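Local coordinates for sugar ABC transporter substrate-binding protein (Treponema pallidum subsp. pallidum, PDB 5U2P) that probably binds a still unidentified solute, perhaps a sugar, in the periplasm and passes it to an ABC transporter for uptake, at residues Ser187-Thr198 and Ile373-Asn384; Tyr72-Leu80 and Val89-Leu99. All coordinates share one frame; numbering follows the deposited sequence.

Contact 1 (Ser187-Thr198 and Ile373-Asn384); sequences SFPHTLLADAIT and IQAIDAYAQAQN. With EDO (1,2-ethanediol), chain E.
Ile376 fits its CD1 between Pro189 and Ile197, with CD1 lying 3.8 Å from Pro189 CG. Its CG1 sits between its own backbone N and carbonyl carbon (chi1 58°), which turns the long branch toward the helix and lets CG1 pack on the small Ala194 CB. One turn on, Thr198 fills the next notch: its CG2 slides past Ile373 CD1 at 3.5 Å, while OG1 accepts from Ile376 N at 3.0 Å and donates to Ala194 O. Asp377 fits between the cis-proline loop and the first helical turn. Its OD2 accepts a hydrogen bond from water 3, which also bonds to Thr191 OG1, and its OD1 accepts from O2 of an ethanediol, 2.8 Å away, probably left from crystallisation. Farther out, Asn384 lays ND2 3.2 Å above one face of the Phe188 ring, near the rim, with amide and ring 73° apart. Phe188 N donates to Ala382 O at 3.2 Å beside the single bridge of Ser187 with Gln383. The contact thus sets loop 187-190 and the start of helix 191-214 against the end of strand 372-374 and the irregular segment after it. That strand pairs in parallel with 300-303; Asn140 of strand 138-145 also binds the ethanediol.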
# COMPACT_ATOMS: atom_id res chain seq x y z
N SER A 187 -1.89 11.64 -6.68
CA SER A 187 -1.98 12.05 -5.27
C SER A 187 -0.83 12.96 -4.84
O SER A 187 0.19 13.08 -5.52
CB SER A 187 -2.04 10.82 -4.36
OG SER A 187 -1.13 9.82 -4.78
N PHE A 188 -1.05 13.68 -3.74
CA PHE A 188 -0.01 14.46 -3.08
C PHE A 188 0.15 13.88 -1.68
O PHE A 188 -0.81 13.35 -1.12
CB PHE A 188 -0.36 15.96 -2.98
CG PHE A 188 -0.48 16.65 -4.32
CD1 PHE A 188 -1.43 17.65 -4.51
CD2 PHE A 188 0.35 16.32 -5.36
CE1 PHE A 188 -1.55 18.28 -5.73
CE2 PHE A 188 0.24 16.95 -6.59
CZ PHE A 188 -0.72 17.93 -6.77
N PRO A 189 1.36 13.96 -1.11
CA PRO A 189 2.60 14.33 -1.78
C PRO A 189 2.98 13.17 -2.69
O PRO A 189 2.31 12.13 -2.63
CB PRO A 189 3.59 14.52 -0.63
CG PRO A 189 3.08 13.62 0.45
CD PRO A 189 1.58 13.57 0.30
N HIS A 190 4.01 13.35 -3.50
CA HIS A 190 4.51 12.26 -4.32
C HIS A 190 4.98 11.09 -3.44
O HIS A 190 5.41 11.27 -2.31
CB HIS A 190 5.65 12.73 -5.22
CG HIS A 190 6.11 11.66 -6.14
ND1 HIS A 190 7.18 10.84 -5.86
CD2 HIS A 190 5.59 11.20 -7.31
CE1 HIS A 190 7.32 9.94 -6.82
NE2 HIS A 190 6.36 10.14 -7.71
N THR A 191 4.90 9.88 -3.99
CA THR A 191 5.34 8.66 -3.34
C THR A 191 6.64 8.73 -2.54
O THR A 191 6.75 8.17 -1.47
CB THR A 191 5.53 7.55 -4.42
OG1 THR A 191 4.44 7.59 -5.36
CG2 THR A 191 5.65 6.19 -3.80
N LEU A 192 7.67 9.36 -3.12
CA LEU A 192 8.96 9.47 -2.47
C LEU A 192 8.86 10.20 -1.14
O LEU A 192 9.30 9.70 -0.09
CB LEU A 192 9.97 10.19 -3.38
CG LEU A 192 11.34 10.50 -2.79
CD1 LEU A 192 11.98 9.23 -2.39
CD2 LEU A 192 12.20 11.23 -3.80
N LEU A 193 8.27 11.39 -1.17
CA LEU A 193 8.14 12.15 0.07
C LEU A 193 7.12 11.49 1.00
O LEU A 193 7.29 11.48 2.22
CB LEU A 193 7.75 13.60 -0.23
CG LEU A 193 7.83 14.57 0.94
CD1 LEU A 193 9.23 14.56 1.56
CD2 LEU A 193 7.45 15.97 0.48
N ALA A 194 6.06 10.92 0.42
CA ALA A 194 5.05 10.20 1.21
C ALA A 194 5.69 9.07 2.02
O ALA A 194 5.40 8.89 3.20
CB ALA A 194 3.96 9.66 0.32
N ASP A 195 6.53 8.28 1.35
CA ASP A 195 7.23 7.19 2.01
C ASP A 195 8.03 7.71 3.21
O ASP A 195 7.90 7.22 4.34
CB ASP A 195 8.14 6.48 1.00
CG ASP A 195 8.95 5.37 1.62
OD1 ASP A 195 8.40 4.25 1.77
OD2 ASP A 195 10.14 5.61 1.94
N ALA A 196 8.82 8.75 2.97
CA ALA A 196 9.72 9.24 4.00
C ALA A 196 8.97 9.88 5.17
O ALA A 196 9.32 9.63 6.33
CB ALA A 196 10.69 10.23 3.39
N ILE A 197 7.94 10.68 4.88
CA ILE A 197 7.14 11.29 5.94
C ILE A 197 6.49 10.19 6.78
O ILE A 197 6.43 10.28 8.01
CB ILE A 197 6.04 12.22 5.35
CG1 ILE A 197 6.68 13.48 4.75
CG2 ILE A 197 5.01 12.62 6.44
CD1 ILE A 197 5.72 14.34 3.95
N THR A 198 6.02 9.16 6.10
CA THR A 198 5.27 8.10 6.77
C THR A 198 6.21 7.37 7.74
O THR A 198 5.84 7.07 8.89
CB THR A 198 4.63 7.12 5.75
OG1 THR A 198 3.64 7.83 4.98
CG2 THR A 198 3.95 5.95 6.46
N ILE A 373 3.60 -0.31 6.80
CA ILE A 373 2.54 0.60 7.17
C ILE A 373 2.07 1.37 5.96
O ILE A 373 2.78 1.44 4.96
CB ILE A 373 2.98 1.58 8.28
CG1 ILE A 373 4.20 2.41 7.84
CG2 ILE A 373 3.29 0.77 9.51
CD1 ILE A 373 4.61 3.49 8.90
N GLN A 374 0.85 1.88 6.02
CA GLN A 374 0.30 2.57 4.86
C GLN A 374 0.87 3.98 4.67
O GLN A 374 0.77 4.85 5.57
CB GLN A 374 -1.22 2.64 4.95
CG GLN A 374 -1.82 3.35 3.73
CD GLN A 374 -3.21 2.91 3.38
OE1 GLN A 374 -3.45 1.73 3.10
NE2 GLN A 374 -4.15 3.85 3.38
N ALA A 375 1.44 4.21 3.49
CA ALA A 375 1.92 5.52 3.10
C ALA A 375 0.79 6.53 3.01
O ALA A 375 -0.31 6.21 2.55
CB ALA A 375 2.66 5.45 1.75
N ILE A 376 1.07 7.77 3.42
CA ILE A 376 0.02 8.77 3.50
C ILE A 376 -0.63 9.12 2.15
O ILE A 376 -1.77 9.59 2.14
CB ILE A 376 0.53 10.07 4.16
CG1 ILE A 376 1.73 10.63 3.38
CG2 ILE A 376 0.87 9.82 5.61
CD1 ILE A 376 2.16 12.07 3.81
N ASP A 377 0.04 8.85 1.02
CA ASP A 377 -0.55 9.14 -0.29
C ASP A 377 -1.51 8.03 -0.75
O ASP A 377 -2.15 8.17 -1.78
CB ASP A 377 0.53 9.39 -1.37
CG ASP A 377 1.41 8.18 -1.65
OD1 ASP A 377 1.56 7.32 -0.76
OD2 ASP A 377 2.01 8.13 -2.78
N ALA A 378 -1.60 6.94 0.01
CA ALA A 378 -2.45 5.82 -0.40
C ALA A 378 -3.90 6.04 0.02
O ALA A 378 -4.82 5.40 -0.52
CB ALA A 378 -1.93 4.52 0.18
N TYR A 379 -4.12 6.95 0.97
CA TYR A 379 -5.46 7.23 1.48
C TYR A 379 -6.29 7.97 0.42
O TYR A 379 -5.76 8.80 -0.34
CB TYR A 379 -5.39 8.06 2.77
CG TYR A 379 -4.81 7.36 3.95
CD1 TYR A 379 -3.44 7.31 4.17
CD2 TYR A 379 -5.64 6.69 4.85
CE1 TYR A 379 -2.92 6.63 5.26
CE2 TYR A 379 -5.13 6.03 5.93
CZ TYR A 379 -3.78 6.01 6.15
OH TYR A 379 -3.29 5.34 7.23
N ALA A 380 -7.59 7.70 0.38
CA ALA A 380 -8.49 8.36 -0.57
C ALA A 380 -8.37 9.90 -0.50
O ALA A 380 -8.39 10.57 -1.53
CB ALA A 380 -9.92 7.95 -0.30
N GLN A 381 -8.20 10.41 0.71
CA GLN A 381 -8.14 11.85 0.96
C GLN A 381 -6.96 12.50 0.25
O GLN A 381 -6.98 13.70 -0.04
CB GLN A 381 -8.05 12.16 2.45
CG GLN A 381 -9.16 11.61 3.28
CD GLN A 381 -8.75 10.38 4.02
OE1 GLN A 381 -8.45 9.34 3.42
NE2 GLN A 381 -8.74 10.47 5.35
N ALA A 382 -5.94 11.69 -0.01
CA ALA A 382 -4.70 12.19 -0.58
C ALA A 382 -4.80 12.37 -2.10
O ALA A 382 -3.98 13.06 -2.71
CB ALA A 382 -3.53 11.25 -0.23
N GLN A 383 -5.80 11.74 -2.70
CA GLN A 383 -5.94 11.77 -4.15
C GLN A 383 -6.49 13.10 -4.63
O GLN A 383 -7.30 13.72 -3.95
CB GLN A 383 -6.86 10.63 -4.62
CG GLN A 383 -6.68 9.28 -3.90
CD GLN A 383 -5.29 8.71 -4.05
OE1 GLN A 383 -4.77 8.59 -5.16
NE2 GLN A 383 -4.67 8.35 -2.93
N ASN A 384 -6.03 13.54 -5.79
CA ASN A 384 -6.70 14.62 -6.50
C ASN A 384 -7.78 14.04 -7.41
O ASN A 384 -7.51 13.15 -8.22
CB ASN A 384 -5.71 15.43 -7.32
CG ASN A 384 -4.83 16.30 -6.46
OD1 ASN A 384 -5.20 17.42 -6.10
ND2 ASN A 384 -3.65 15.80 -6.13
C1 EDO E . 1.12 3.21 -2.84
O1 EDO E . 2.35 2.53 -3.10
C2 EDO E . 1.27 4.37 -1.87
O2 EDO E . 2.60 4.87 -1.75
O HOH W 1 1.55 10.18 -4.53
O HOH W 2 -0.40 6.66 -4.82
O HOH W 3 2.19 6.27 -4.62

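Contact 2 (Tyr72-Leu80 and Val89-Leu99); sequences YPTVLHARL and VEVSLPSLHAL
Tyr72 points its phenol edge at the strand and donates from OH to Glu90 O, 2.6 Å away, in the carbonyl plane and on a lone pair. With CG anti to the backbone N (chi1 -178°), the ring reaches out from the helix to this carbonyl; Leu37 O is a second, weak acceptor competing for the same proton. The Glu90 carboxylate turns elsewhere, held by His42, Gln307 and the backbone N of Arg39. In His77, ND1 makes the main bond, donating to Pro73 O at 2.7 Å from the face of that carbonyl opposite the helical N-H of His77; the bond from NE2 to His97 O, at the ring edge, is weak (3.3 Å, 124°), and both together would need a doubly protonated ring. The ND1 bond helps fix the imidazole's rotation, as does Leu99 CD2, which closes over one face in a CH-pi contact, 3.3 Å from the ring centroid. His97 ND1 is buried here without any polar partner. Leu76 sends CD1 to Val89 CB at 3.8 Å and CD2 toward Glu90 O, while Leu80 CD1 meets Leu99 CD1 at 3.6 Å. Helix 72-81 packs across strand 88-92, segment axes 10.2 Å apart at 121°, and the turn after the strand brings His97 and Leu99 against it. This is a beta-alpha-beta crossover from strand 61-67 to 88-92, with parallel 33-39 between them; 307-311 flanks 88-92 beyond.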
# COMPACT_ATOMS: atom_id res chain seq x y z
N TYR A 72 -21.83 -0.04 -4.40
CA TYR A 72 -21.67 -0.95 -3.27
C TYR A 72 -21.60 -0.23 -1.91
O TYR A 72 -22.28 -0.64 -0.98
CB TYR A 72 -20.43 -1.84 -3.44
CG TYR A 72 -20.29 -2.82 -2.30
CD1 TYR A 72 -19.46 -2.55 -1.23
CD2 TYR A 72 -21.03 -3.99 -2.29
CE1 TYR A 72 -19.35 -3.44 -0.18
CE2 TYR A 72 -20.92 -4.89 -1.25
CZ TYR A 72 -20.09 -4.61 -0.19
OH TYR A 72 -20.01 -5.51 0.86
N PRO A 73 -20.79 0.84 -1.80
CA PRO A 73 -20.72 1.49 -0.49
C PRO A 73 -22.06 2.06 -0.05
O PRO A 73 -22.43 1.93 1.11
CB PRO A 73 -19.69 2.60 -0.71
CG PRO A 73 -18.87 2.14 -1.88
CD PRO A 73 -19.83 1.41 -2.76
N THR A 74 -22.80 2.65 -0.99
CA THR A 74 -24.15 3.15 -0.71
C THR A 74 -25.07 2.03 -0.23
O THR A 74 -25.77 2.18 0.78
CB THR A 74 -24.78 3.79 -1.97
OG1 THR A 74 -23.98 4.89 -2.40
CG2 THR A 74 -26.19 4.29 -1.67
N VAL A 75 -25.06 0.91 -0.95
CA VAL A 75 -25.92 -0.22 -0.61
C VAL A 75 -25.55 -0.84 0.73
O VAL A 75 -26.43 -1.11 1.54
CB VAL A 75 -25.87 -1.32 -1.70
CG1 VAL A 75 -26.65 -2.55 -1.26
CG2 VAL A 75 -26.44 -0.79 -2.99
N LEU A 76 -24.27 -1.08 0.96
CA LEU A 76 -23.84 -1.67 2.22
C LEU A 76 -24.26 -0.79 3.41
O LEU A 76 -24.78 -1.29 4.41
CB LEU A 76 -22.33 -1.88 2.23
CG LEU A 76 -21.72 -2.39 3.53
CD1 LEU A 76 -22.30 -3.72 3.93
CD2 LEU A 76 -20.21 -2.47 3.40
N HIS A 77 -24.03 0.52 3.30
CA HIS A 77 -24.42 1.45 4.36
C HIS A 77 -25.90 1.31 4.67
O HIS A 77 -26.30 1.17 5.84
CB HIS A 77 -24.12 2.90 3.96
CG HIS A 77 -22.72 3.35 4.23
ND1 HIS A 77 -21.63 2.82 3.57
CD2 HIS A 77 -22.24 4.29 5.07
CE1 HIS A 77 -20.53 3.42 4.00
NE2 HIS A 77 -20.87 4.31 4.91
N ALA A 78 -26.72 1.36 3.63
CA ALA A 78 -28.18 1.27 3.79
C ALA A 78 -28.61 -0.04 4.46
O ALA A 78 -29.48 -0.04 5.32
CB ALA A 78 -28.87 1.40 2.45
N ARG A 79 -28.00 -1.15 4.04
CA ARG A 79 -28.35 -2.47 4.58
C ARG A 79 -27.88 -2.65 6.03
O ARG A 79 -28.53 -3.33 6.81
CB ARG A 79 -27.78 -3.59 3.71
CG ARG A 79 -28.19 -3.54 2.25
CD ARG A 79 -29.59 -4.03 2.05
NE ARG A 79 -29.71 -5.46 2.35
CZ ARG A 79 -29.46 -6.43 1.48
NH1 ARG A 79 -29.60 -7.70 1.85
NH2 ARG A 79 -29.08 -6.13 0.23
N LEU A 80 -26.76 -2.03 6.38
CA LEU A 80 -26.30 -2.05 7.76
C LEU A 80 -27.25 -1.21 8.63
O LEU A 80 -27.62 -1.61 9.73
CB LEU A 80 -24.86 -1.52 7.87
CG LEU A 80 -23.78 -2.49 7.32
CD1 LEU A 80 -22.42 -1.83 7.26
CD2 LEU A 80 -23.69 -3.77 8.14
N VAL A 89 -19.97 -9.52 4.74
CA VAL A 89 -19.99 -8.42 3.78
C VAL A 89 -18.57 -8.03 3.40
O VAL A 89 -17.66 -8.00 4.24
CB VAL A 89 -20.78 -7.19 4.34
CG1 VAL A 89 -22.22 -7.59 4.59
CG2 VAL A 89 -20.15 -6.63 5.62
N GLU A 90 -18.38 -7.75 2.11
CA GLU A 90 -17.13 -7.19 1.64
C GLU A 90 -16.94 -5.77 2.19
O GLU A 90 -17.88 -4.98 2.23
CB GLU A 90 -17.07 -7.17 0.10
CG GLU A 90 -15.76 -6.58 -0.39
CD GLU A 90 -15.64 -6.47 -1.89
OE1 GLU A 90 -16.52 -6.96 -2.62
OE2 GLU A 90 -14.63 -5.87 -2.34
N VAL A 91 -15.73 -5.47 2.64
CA VAL A 91 -15.39 -4.14 3.11
C VAL A 91 -14.07 -3.70 2.52
O VAL A 91 -13.24 -4.51 2.14
CB VAL A 91 -15.30 -4.08 4.67
CG1 VAL A 91 -16.67 -4.35 5.30
CG2 VAL A 91 -14.25 -5.05 5.19
N SER A 92 -13.89 -2.38 2.45
CA SER A 92 -12.64 -1.78 2.05
C SER A 92 -11.79 -1.47 3.28
O SER A 92 -12.18 -0.68 4.15
CB SER A 92 -12.89 -0.50 1.25
OG SER A 92 -13.47 -0.80 -0.01
N LEU A 93 -10.64 -2.13 3.36
CA LEU A 93 -9.67 -1.90 4.41
C LEU A 93 -8.72 -0.81 3.93
O LEU A 93 -8.53 -0.66 2.73
CB LEU A 93 -8.90 -3.19 4.72
CG LEU A 93 -9.82 -4.30 5.27
CD1 LEU A 93 -9.15 -5.67 5.19
CD2 LEU A 93 -10.25 -4.00 6.71
N PRO A 94 -8.12 -0.04 4.86
CA PRO A 94 -8.30 -0.16 6.31
C PRO A 94 -9.47 0.66 6.87
O PRO A 94 -9.86 0.45 8.03
CB PRO A 94 -6.97 0.35 6.87
CG PRO A 94 -6.51 1.36 5.85
CD PRO A 94 -7.00 0.86 4.51
N SER A 95 -10.03 1.57 6.09
CA SER A 95 -10.91 2.58 6.68
C SER A 95 -12.40 2.22 6.75
O SER A 95 -13.18 2.95 7.36
CB SER A 95 -10.73 3.90 5.93
OG SER A 95 -9.45 4.45 6.20
N LEU A 96 -12.79 1.11 6.15
CA LEU A 96 -14.16 0.57 6.24
C LEU A 96 -15.24 1.55 5.79
O LEU A 96 -16.33 1.57 6.37
CB LEU A 96 -14.46 0.11 7.67
CG LEU A 96 -13.46 -0.84 8.30
CD1 LEU A 96 -13.84 -1.11 9.71
CD2 LEU A 96 -13.37 -2.15 7.53
N HIS A 97 -14.97 2.32 4.75
CA HIS A 97 -15.93 3.30 4.25
C HIS A 97 -16.42 4.23 5.38
O HIS A 97 -17.58 4.65 5.36
CB HIS A 97 -17.16 2.61 3.63
CG HIS A 97 -16.85 1.43 2.75
ND1 HIS A 97 -16.89 0.12 3.20
CD2 HIS A 97 -16.55 1.36 1.43
CE1 HIS A 97 -16.61 -0.69 2.20
NE2 HIS A 97 -16.41 0.03 1.11
N ALA A 98 -15.56 4.52 6.35
CA ALA A 98 -15.89 5.40 7.49
C ALA A 98 -17.02 4.86 8.39
O ALA A 98 -17.54 5.60 9.24
CB ALA A 98 -16.26 6.79 6.98
N LEU A 99 -17.37 3.59 8.22
CA LEU A 99 -18.34 2.92 9.08
C LEU A 99 -17.76 2.68 10.48
O LEU A 99 -16.57 2.44 10.62
CB LEU A 99 -18.76 1.58 8.47
CG LEU A 99 -19.49 1.64 7.12
CD1 LEU A 99 -19.56 0.25 6.47
CD2 LEU A 99 -20.88 2.22 7.29

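How the contacts relate
Contact 2 belongs to the five-stranded sheet containing strand 88-92, whereas contact 1 joins a helix to the second mixed sheet, consistent with the two-lobed build of periplasmic solute-binding proteins. Their centres are 23 Å apart. They nevertheless meet: Gln374 OE1 of contact 1 lies 3.9 Å from Pro94 CD in the 89-99 segment, a packing touch that probably joins the two sheet-bearing lobes, between which the ligand cleft of this family lies. Contact 1 lies nearer the chain centre, about 10 Å from it against about 19 Å for contact 2 (centre to centre), and it alone holds the ethanediol, which does not identify the natural ligand; none is seen in these contacts.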